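Local coordinates for DUF3863 domain-containing protein (Parabacteroides distasonis, PDB 3LM3) that is of unknown function but is probably a glycoside hydrolase or a carbohydrate deacetylase, at residues 90-95 with 135-140; 237-242 with 246-251. All coordinates share one frame; numbering follows the deposited sequence.

Interaction 1 (90-95 with 135-140); sequences EIRDYV and SKMVGN
M137, deposited as selenomethionine, reaches from helix 120-138 to helix 86-102 and meets R92 and V95 with the end of its chain. M137 has two modelled conformers, so these contacts hold for one of them. CG stands anti to the backbone N (chi1 176°) and chi2 is extended as well, which carries the selenium out from its own helix to the R92 side chain; the bend comes only at the last torsion and brings the methyl to R92 and V95. CE of M137 lies 3.5 Å from the backbone O of R92 and 3.8 Å from CB of R92, so the methyl rests on the base of the arginine. Further out, SE of M137 runs against the methylene part of the same side chain, 3.9 Å from CD of R92, the two chains crossing at about a right angle. The layout is that of neighbouring helices on the outside of an alpha/beta fold: F76 of strand 73-76 and V106 of strand 105-108, adjacent parallel strands, both touch M137 and V95. V95 offers one branch only, its CG1 4.0 Å from CE of M137. The contact is thin, 140 Å² in all, and wholly of van der Waals character. R92 takes part with its aliphatic stem; its chain bends at chi3 (-60°) and carries the guanidinium on to the backbone carbonyls of A80 and D83, where NH1 is bonded.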
ATOM      1  N   GLU A  90     -26.244  -5.394   8.980  1.00  9.57           N
ATOM      2  CA  GLU A  90     -26.146  -6.643   8.218  1.00 10.64           C
ATOM      3  C   GLU A  90     -24.738  -6.889   7.705  1.00  9.58           C
ATOM      4  O   GLU A  90     -24.221  -8.012   7.744  1.00  9.00           O
ATOM      5  CB  GLU A  90     -27.120  -6.658   7.030  1.00 11.81           C
ATOM      6  CG  GLU A  90     -28.589  -6.753   7.408  1.00 18.24           C
ATOM      7  CD  GLU A  90     -29.521  -6.681   6.193  1.00 21.19           C
ATOM      8  OE1 GLU A  90     -29.175  -6.090   5.134  1.00 22.27           O
ATOM      9  OE2 GLU A  90     -30.632  -7.207   6.299  1.00 29.45           O
ATOM     10  N   ILE A  91     -24.092  -5.842   7.212  1.00  8.07           N
ATOM     11  CA  ILE A  91     -22.719  -5.970   6.749  1.00  7.70           C
ATOM     12  C   ILE A  91     -21.790  -6.324   7.904  1.00  7.43           C
ATOM     13  O   ILE A  91     -20.925  -7.208   7.754  1.00  7.74           O
ATOM     14  CB  ILE A  91     -22.237  -4.686   6.016  1.00  7.22           C
ATOM     15  CG1 ILE A  91     -22.949  -4.585   4.676  1.00  7.70           C
ATOM     16  CG2 ILE A  91     -20.737  -4.714   5.835  1.00  8.29           C
ATOM     17  CD1 ILE A  91     -22.868  -3.156   4.050  1.00  9.77           C
ATOM     18  N   ARG A  92     -21.918  -5.661   9.049  1.00  7.73           N
ATOM     19  CA  ARG A  92     -21.084  -6.012  10.183  1.00  6.83           C
ATOM     20  C   ARG A  92     -21.303  -7.490  10.592  1.00  7.26           C
ATOM     21  O   ARG A  92     -20.340  -8.212  10.851  1.00  7.65           O
ATOM     22  CB  ARG A  92     -21.299  -5.085  11.388  1.00  8.30           C
ATOM     23  CG  ARG A  92     -20.728  -3.660  11.193  1.00  6.71           C
ATOM     24  CD  ARG A  92     -20.761  -2.832  12.449  1.00  9.72           C
ATOM     25  NE  ARG A  92     -22.102  -2.659  12.965  1.00  9.11           N
ATOM     26  CZ  ARG A  92     -22.929  -1.658  12.646  1.00  7.91           C
ATOM     27  NH1 ARG A  92     -22.583  -0.708  11.784  1.00  7.41           N
ATOM     28  NH2 ARG A  92     -24.119  -1.622  13.184  1.00 10.05           N
ATOM     29  N   ASP A  93     -22.549  -7.944  10.648  1.00  7.92           N
ATOM     30  CA  ASP A  93     -22.843  -9.322  11.043  1.00  7.43           C
ATOM     31  C   ASP A  93     -22.190 -10.295  10.063  1.00  8.10           C
ATOM     32  O   ASP A  93     -21.604 -11.293  10.478  1.00  8.64           O
ATOM     33  CB  ASP A  93     -24.356  -9.594  11.114  1.00  9.14           C
ATOM     34  CG  ASP A  93     -25.051  -8.926  12.293  1.00 12.44           C
ATOM     35  OD1 ASP A  93     -24.400  -8.427  13.231  1.00 12.99           O
ATOM     36  OD2 ASP A  93     -26.296  -8.930  12.267  1.00 14.62           O
ATOM     37  N   TYR A  94     -22.257  -9.988   8.773  1.00  8.47           N
ATOM     38  CA  TYR A  94     -21.667 -10.854   7.763  1.00  9.14           C
ATOM     39  C   TYR A  94     -20.153 -10.894   7.889  1.00  8.74           C
ATOM     40  O   TYR A  94     -19.519 -11.947   7.793  1.00  7.37           O
ATOM     41  CB  TYR A  94     -22.060 -10.366   6.361  1.00  9.33           C
ATOM     42  CG  TYR A  94     -21.346 -11.094   5.240  1.00  9.92           C
ATOM     43  CD1 TYR A  94     -21.689 -12.388   4.909  1.00  9.04           C
ATOM     44  CD2 TYR A  94     -20.310 -10.517   4.553  1.00  8.86           C
ATOM     45  CE1 TYR A  94     -21.030 -13.066   3.910  1.00 10.82           C
ATOM     46  CE2 TYR A  94     -19.661 -11.183   3.553  1.00  9.34           C
ATOM     47  CZ  TYR A  94     -20.016 -12.459   3.244  1.00 13.17           C
ATOM     48  OH  TYR A  94     -19.344 -13.147   2.246  1.00 14.14           O
ATOM     49  N   VAL A  95     -19.548  -9.749   8.125  1.00  7.47           N
ATOM     50  CA  VAL A  95     -18.115  -9.689   8.292  1.00  7.45           C
ATOM     51  C   VAL A  95     -17.651 -10.485   9.533  1.00  6.67           C
ATOM     52  O   VAL A  95     -16.620 -11.167   9.512  1.00  8.45           O
ATOM     53  CB  VAL A  95     -17.629  -8.219   8.335  1.00  8.34           C
ATOM     54  CG1 VAL A  95     -16.239  -8.148   8.875  1.00 10.64           C
ATOM     55  CG2 VAL A  95     -17.699  -7.616   6.926  1.00  8.67           C
ATOM     56  N   SER A 135     -13.381  -5.308  18.681  1.00  9.53           N
ATOM     57  CA  SER A 135     -13.195  -6.416  19.608  1.00 10.81           C
ATOM     58  C   SER A 135     -14.532  -6.901  20.135  1.00 11.09           C
ATOM     59  O   SER A 135     -14.773  -8.123  20.198  1.00 12.16           O
ATOM     60  CB  SER A 135     -12.290  -5.977  20.767  1.00 12.59           C
ATOM     61  OG  SER A 135     -11.859  -7.102  21.487  1.00 14.50           O
ATOM     62  N   LYS A 136     -15.406  -5.968  20.476  1.00 11.47           N
ATOM     63  CA  LYS A 136     -16.720  -6.332  21.006  1.00 12.86           C
ATOM     64  C   LYS A 136     -17.622  -6.905  19.939  1.00 14.47           C
ATOM     65  O   LYS A 136     -18.391  -7.826  20.199  1.00 15.78           O
ATOM     66  CB  LYS A 136     -17.376  -5.152  21.707  1.00 14.10           C
ATOM     67  CG  LYS A 136     -16.759  -4.839  23.082  1.00 21.87           C
HETATM   68  N   MSE A 137     -17.513  -6.395  18.714  1.00 13.38           N
HETATM   69  CA  MSE A 137     -18.275  -6.832  17.527  0.50 12.03           C
HETATM   70  C   MSE A 137     -17.985  -8.293  17.222  1.00 14.76           C
HETATM   71  O   MSE A 137     -18.874  -9.112  17.009  1.00 13.62           O
HETATM   72  CB  MSE A 137     -17.867  -5.933  16.321  0.50  9.12           C
HETATM   73  CG  MSE A 137     -18.444  -6.243  14.945  0.50  9.15           C
HETATM   74 SE   MSE A 137     -17.694  -5.038  13.578  0.38 10.15          SE
HETATM   75  CE  MSE A 137     -17.725  -6.269  12.069  0.50  8.31           C
ATOM     76  N   VAL A 138     -16.696  -8.599  17.127  1.00 12.67           N
ATOM     77  CA  VAL A 138     -16.262  -9.946  16.744  1.00 13.06           C
ATOM     78  C   VAL A 138     -16.421 -10.884  17.938  1.00 14.87           C
ATOM     79  O   VAL A 138     -16.783 -12.049  17.772  1.00 20.10           O
ATOM     80  CB  VAL A 138     -14.820  -9.963  16.208  1.00 13.11           C
ATOM     81  CG1 VAL A 138     -14.309 -11.432  15.995  1.00 15.23           C
ATOM     82  CG2 VAL A 138     -14.752  -9.166  14.927  1.00 13.85           C
ATOM     83  N   GLY A 139     -16.136 -10.357  19.124  1.00 15.63           N
ATOM     84  CA  GLY A 139     -16.311 -11.054  20.358  1.00 17.67           C
ATOM     85  C   GLY A 139     -15.108 -11.920  20.663  1.00 16.75           C
ATOM     86  O   GLY A 139     -14.138 -12.025  19.899  1.00 19.23           O
ATOM     87  N   ASN A 140     -15.170 -12.480  21.852  1.00 21.44           N
ATOM     88  CA  ASN A 140     -14.227 -13.438  22.374  0.50 19.35           C
ATOM     89  C   ASN A 140     -12.759 -13.003  22.303  1.00 15.81           C
ATOM     90  O   ASN A 140     -11.832 -13.768  22.096  1.00 19.56           O
ATOM     91  CB  ASN A 140     -14.587 -14.793  21.794  0.50 19.81           C
ATOM     92  CG  ASN A 140     -16.012 -15.194  22.202  0.50 19.51           C
ATOM     93  OD1 ASN A 140     -16.272 -15.379  23.384  0.50 16.40           O
ATOM     94  ND2 ASN A 140     -16.946 -15.238  21.242  0.50 11.86           N
TER

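Interaction 2 (237-242 with 246-251); sequences GYNSRR and PIETYK
The backbone O of E248 is gripped by two nitrogens of one arginine, NE of R242 at 2.9 Å and NH2 of R242 at 3.0 Å. The approach is side-on, and the oxygen lies in the guanidinium plane. NH2 arrives in the carbonyl plane on a lone pair, whereas NE is tilted 34° from that plane. R242 gets there with CG anti to its backbone N (chi1 -177°) and a bend at chi3, and its CG passes CG2 of T249 at 4.2 Å. NH1 of R242 forms a salt bridge with D352, which also accepts from the backbone N of N239. Replacing R242 by an alanine removes both donors, which is likely to leave the E248 carbonyl without this grip and D352 without its charged mate.

The E248 carboxylate reaches 237-242 through two waters rather than by a direct hydrogen bond. One donates to OE2 of E248 at 2.7 Å and accepts from ND2 of N239; the other donates to OE1 of E248 and to the backbone O of R241. CG of E248 lies 3.7 Å from CG of N239, the side chains crossing at about a right angle and the amide and carboxylate planes turned 67° apart. The amide is steadied from within its own loop: OD1 of N239 takes the backbone N of R241 at 2.9 Å, an Asx turn inside the type I beta turn N239 to R242, and ND2 also bonds to the G232 carbonyl.

The contact thus closes a short connection onto helix 247-253, which has a wider pi-type turn here. Helix 255-277 packs against R242 and T249 through E261, helix 290-294 against P246, I247 and K251, and helix 296-313 against Y250.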
ATOM      1  N   GLY A 237      -4.247   7.328 -21.571  1.00  8.28           N
ATOM      2  CA  GLY A 237      -3.685   8.312 -20.664  1.00  8.28           C
ATOM      3  C   GLY A 237      -2.464   7.872 -19.893  1.00  7.36           C
ATOM      4  O   GLY A 237      -1.878   6.810 -20.158  1.00  9.14           O
ATOM      5  N   TYR A 238      -2.101   8.662 -18.898  1.00  8.39           N
ATOM      6  CA  TYR A 238      -1.178   8.198 -17.873  1.00  8.18           C
ATOM      7  C   TYR A 238      -1.799   8.345 -16.497  1.00  8.31           C
ATOM      8  O   TYR A 238      -2.693   9.174 -16.290  1.00  8.66           O
ATOM      9  CB  TYR A 238       0.198   8.890 -17.963  1.00  8.28           C
ATOM     10  CG  TYR A 238       0.290  10.295 -17.408  1.00  8.35           C
ATOM     11  CD1 TYR A 238       0.531  10.527 -16.073  1.00 11.09           C
ATOM     12  CD2 TYR A 238       0.152  11.376 -18.237  1.00 10.32           C
ATOM     13  CE1 TYR A 238       0.622  11.846 -15.576  1.00 11.96           C
ATOM     14  CE2 TYR A 238       0.268  12.678 -17.770  1.00 12.18           C
ATOM     15  CZ  TYR A 238       0.476  12.905 -16.442  1.00 12.47           C
ATOM     16  OH  TYR A 238       0.614  14.227 -15.987  1.00 16.89           O
ATOM     17  N   ASN A 239      -1.365   7.502 -15.561  1.00  6.83           N
ATOM     18  CA  ASN A 239      -1.929   7.525 -14.246  1.00  7.44           C
ATOM     19  C   ASN A 239      -0.921   7.003 -13.263  1.00  7.80           C
ATOM     20  O   ASN A 239      -0.523   5.831 -13.312  1.00  8.35           O
ATOM     21  CB  ASN A 239      -3.248   6.755 -14.181  1.00  8.02           C
ATOM     22  CG  ASN A 239      -4.003   6.994 -12.906  1.00  8.17           C
ATOM     23  OD1 ASN A 239      -3.462   6.867 -11.817  1.00 10.12           O
ATOM     24  ND2 ASN A 239      -5.298   7.365 -13.035  1.00 10.20           N
ATOM     25  N   SER A 240      -0.478   7.887 -12.368  1.00  7.60           N
ATOM     26  CA  SER A 240       0.546   7.526 -11.389  1.00  8.39           C
ATOM     27  C   SER A 240       0.138   6.497 -10.330  1.00  7.11           C
ATOM     28  O   SER A 240       0.994   6.029  -9.580  1.00  8.78           O
ATOM     29  CB  SER A 240       1.038   8.780 -10.690  1.00 10.25           C
ATOM     30  OG  SER A 240       0.018   9.306  -9.903  1.00 12.76           O
ATOM     31  N   ARG A 241      -1.140   6.107 -10.313  1.00  7.42           N
ATOM     32  CA  ARG A 241      -1.623   5.071  -9.396  1.00  6.76           C
ATOM     33  C   ARG A 241      -1.902   3.743 -10.044  1.00  7.27           C
ATOM     34  O   ARG A 241      -2.484   2.842  -9.428  1.00  9.03           O
ATOM     35  CB  ARG A 241      -2.878   5.561  -8.667  1.00  8.42           C
ATOM     36  CG  ARG A 241      -2.650   6.789  -7.806  1.00 10.65           C
ATOM     37  CD  ARG A 241      -1.543   6.578  -6.769  1.00 13.01           C
ATOM     38  NE  ARG A 241      -1.861   5.435  -5.926  1.00 13.78           N
ATOM     39  CZ  ARG A 241      -1.020   4.843  -5.086  1.00 13.73           C
ATOM     40  NH1 ARG A 241       0.240   5.264  -4.987  1.00 14.88           N
ATOM     41  NH2 ARG A 241      -1.470   3.818  -4.359  1.00 17.33           N
ATOM     42  N   ARG A 242      -1.431   3.573 -11.281  1.00  7.60           N
ATOM     43  CA  ARG A 242      -1.616   2.312 -11.977  1.00  7.06           C
ATOM     44  C   ARG A 242      -0.686   1.183 -11.490  1.00  6.72           C
ATOM     45  O   ARG A 242       0.549   1.329 -11.427  1.00  6.63           O
ATOM     46  CB  ARG A 242      -1.428   2.525 -13.468  1.00  8.19           C
ATOM     47  CG  ARG A 242      -1.671   1.269 -14.271  1.00  7.37           C
ATOM     48  CD  ARG A 242      -1.959   1.613 -15.738  1.00  7.88           C
ATOM     49  NE  ARG A 242      -3.291   2.188 -15.868  1.00  6.87           N
ATOM     50  CZ  ARG A 242      -3.595   3.438 -16.231  1.00  7.36           C
ATOM     51  NH1 ARG A 242      -2.677   4.315 -16.608  1.00  7.87           N
ATOM     52  NH2 ARG A 242      -4.864   3.830 -16.250  1.00  7.35           N
ATOM     53  N   PRO A 246      -7.862  -1.993  -9.105  1.00  9.37           N
ATOM     54  CA  PRO A 246      -8.822  -2.191 -10.164  1.00  8.51           C
ATOM     55  C   PRO A 246      -9.295  -0.936 -10.915  1.00  8.21           C
ATOM     56  O   PRO A 246      -9.650  -1.035 -12.081  1.00  8.71           O
ATOM     57  CB  PRO A 246     -10.012  -2.846  -9.424  1.00 10.00           C
ATOM     58  CG  PRO A 246      -9.850  -2.403  -8.016  1.00  9.82           C
ATOM     59  CD  PRO A 246      -8.382  -2.421  -7.786  1.00  9.06           C
ATOM     60  N   ILE A 247      -9.295   0.226 -10.268  1.00  7.53           N
ATOM     61  CA  ILE A 247      -9.820   1.456 -10.891  0.50  8.41           C
ATOM     62  C   ILE A 247      -9.084   1.777 -12.191  1.00  8.15           C
ATOM     63  O   ILE A 247      -9.700   2.058 -13.234  1.00  8.34           O
ATOM     64  CB  ILE A 247      -9.755   2.645  -9.914  0.50  9.05           C
ATOM     65  CG1 ILE A 247     -10.816   2.463  -8.813  0.50 11.45           C
ATOM     66  CG2 ILE A 247      -9.927   3.998 -10.648  0.50  9.43           C
ATOM     67  CD1 ILE A 247     -12.278   2.441  -9.305  0.50 11.51           C
ATOM     68  N   GLU A 248      -7.755   1.726 -12.133  1.00  8.30           N
ATOM     69  CA  GLU A 248      -6.914   2.142 -13.256  1.00  7.68           C
ATOM     70  C   GLU A 248      -6.642   1.031 -14.260  1.00  8.06           C
ATOM     71  O   GLU A 248      -5.944   1.248 -15.266  1.00  8.15           O
ATOM     72  CB  GLU A 248      -5.587   2.706 -12.739  1.00  8.36           C
ATOM     73  CG  GLU A 248      -5.729   3.888 -11.825  1.00  9.07           C
ATOM     74  CD  GLU A 248      -6.072   3.580 -10.388  1.00 12.63           C
ATOM     75  OE1 GLU A 248      -6.023   2.411  -9.976  1.00 11.64           O
ATOM     76  OE2 GLU A 248      -6.408   4.569  -9.668  1.00 13.84           O
ATOM     77  N   THR A 249      -7.188  -0.161 -13.999  1.00  6.50           N
ATOM     78  CA  THR A 249      -6.914  -1.336 -14.822  1.00  6.57           C
ATOM     79  C   THR A 249      -8.222  -1.991 -15.269  1.00  7.13           C
ATOM     80  O   THR A 249      -8.767  -1.637 -16.310  1.00  7.64           O
ATOM     81  CB  THR A 249      -5.968  -2.336 -14.099  1.00  7.13           C
ATOM     82  OG1 THR A 249      -6.554  -2.771 -12.852  1.00  7.85           O
ATOM     83  CG2 THR A 249      -4.610  -1.691 -13.851  1.00  8.71           C
ATOM     84  N   TYR A 250      -8.756  -2.928 -14.486  1.00  7.66           N
ATOM     85  CA  TYR A 250     -10.007  -3.578 -14.837  1.00  7.31           C
ATOM     86  C   TYR A 250     -11.125  -2.601 -15.244  1.00  7.67           C
ATOM     87  O   TYR A 250     -11.794  -2.807 -16.269  1.00  9.67           O
ATOM     88  CB  TYR A 250     -10.505  -4.450 -13.676  1.00  7.29           C
ATOM     89  CG  TYR A 250      -9.629  -5.653 -13.435  1.00  7.43           C
ATOM     90  CD1 TYR A 250      -9.612  -6.711 -14.326  1.00  7.62           C
ATOM     91  CD2 TYR A 250      -8.837  -5.755 -12.299  1.00  7.13           C
ATOM     92  CE1 TYR A 250      -8.785  -7.801 -14.113  1.00  7.51           C
ATOM     93  CE2 TYR A 250      -8.001  -6.877 -12.080  1.00  8.06           C
ATOM     94  CZ  TYR A 250      -7.984  -7.886 -12.976  1.00  7.73           C
ATOM     95  OH  TYR A 250      -7.125  -8.939 -12.747  1.00  9.22           O
ATOM     96  N   LYS A 251     -11.320  -1.544 -14.467  1.00  7.50           N
ATOM     97  CA  LYS A 251     -12.374  -0.558 -14.750  1.00  8.07           C
ATOM     98  C   LYS A 251     -11.929   0.368 -15.886  1.00  7.57           C
ATOM     99  O   LYS A 251     -12.572   0.422 -16.918  1.00 10.30           O
ATOM    100  CB  LYS A 251     -12.736   0.189 -13.480  1.00  9.34           C
ATOM    101  CG  LYS A 251     -14.018   1.004 -13.541  1.00 11.19           C
ATOM    102  CD  LYS A 251     -13.874   2.314 -14.255  1.00 12.47           C
ATOM    103  CE  LYS A 251     -12.992   3.346 -13.575  1.00 15.21           C
ATOM    104  NZ  LYS A 251     -13.136   4.699 -14.269  1.00 15.88           N
TER
HETATM  105  O   HOH W   1      -6.782   7.129 -10.482  1.00 17.47           O
HETATM  106  O   HOH W   2      -4.547   1.798  -7.600  1.00 25.57           O

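In the fold
Interaction 1 closes before interaction 2 opens along the chain, and their centres are about 33 Å apart, with about 18 Å between nearest atoms, so they do not touch. Both lie within the DUF3863 part of the protein. Interaction 1 joins helices 86-102 and 120-138 beside strands 73-76 and 105-108 of the five-stranded parallel sheet, about 25 Å from the chain centre. Interaction 2, about 15 Å from that centre, ties a loop to helix 247-253, ahead of helix 255-277 and strand 280-287 of the same sheet. One is peripheral van der Waals packing, the other a buried polar link: the first joins two helices beside the parallel sheet, the second joins a loop to a helix.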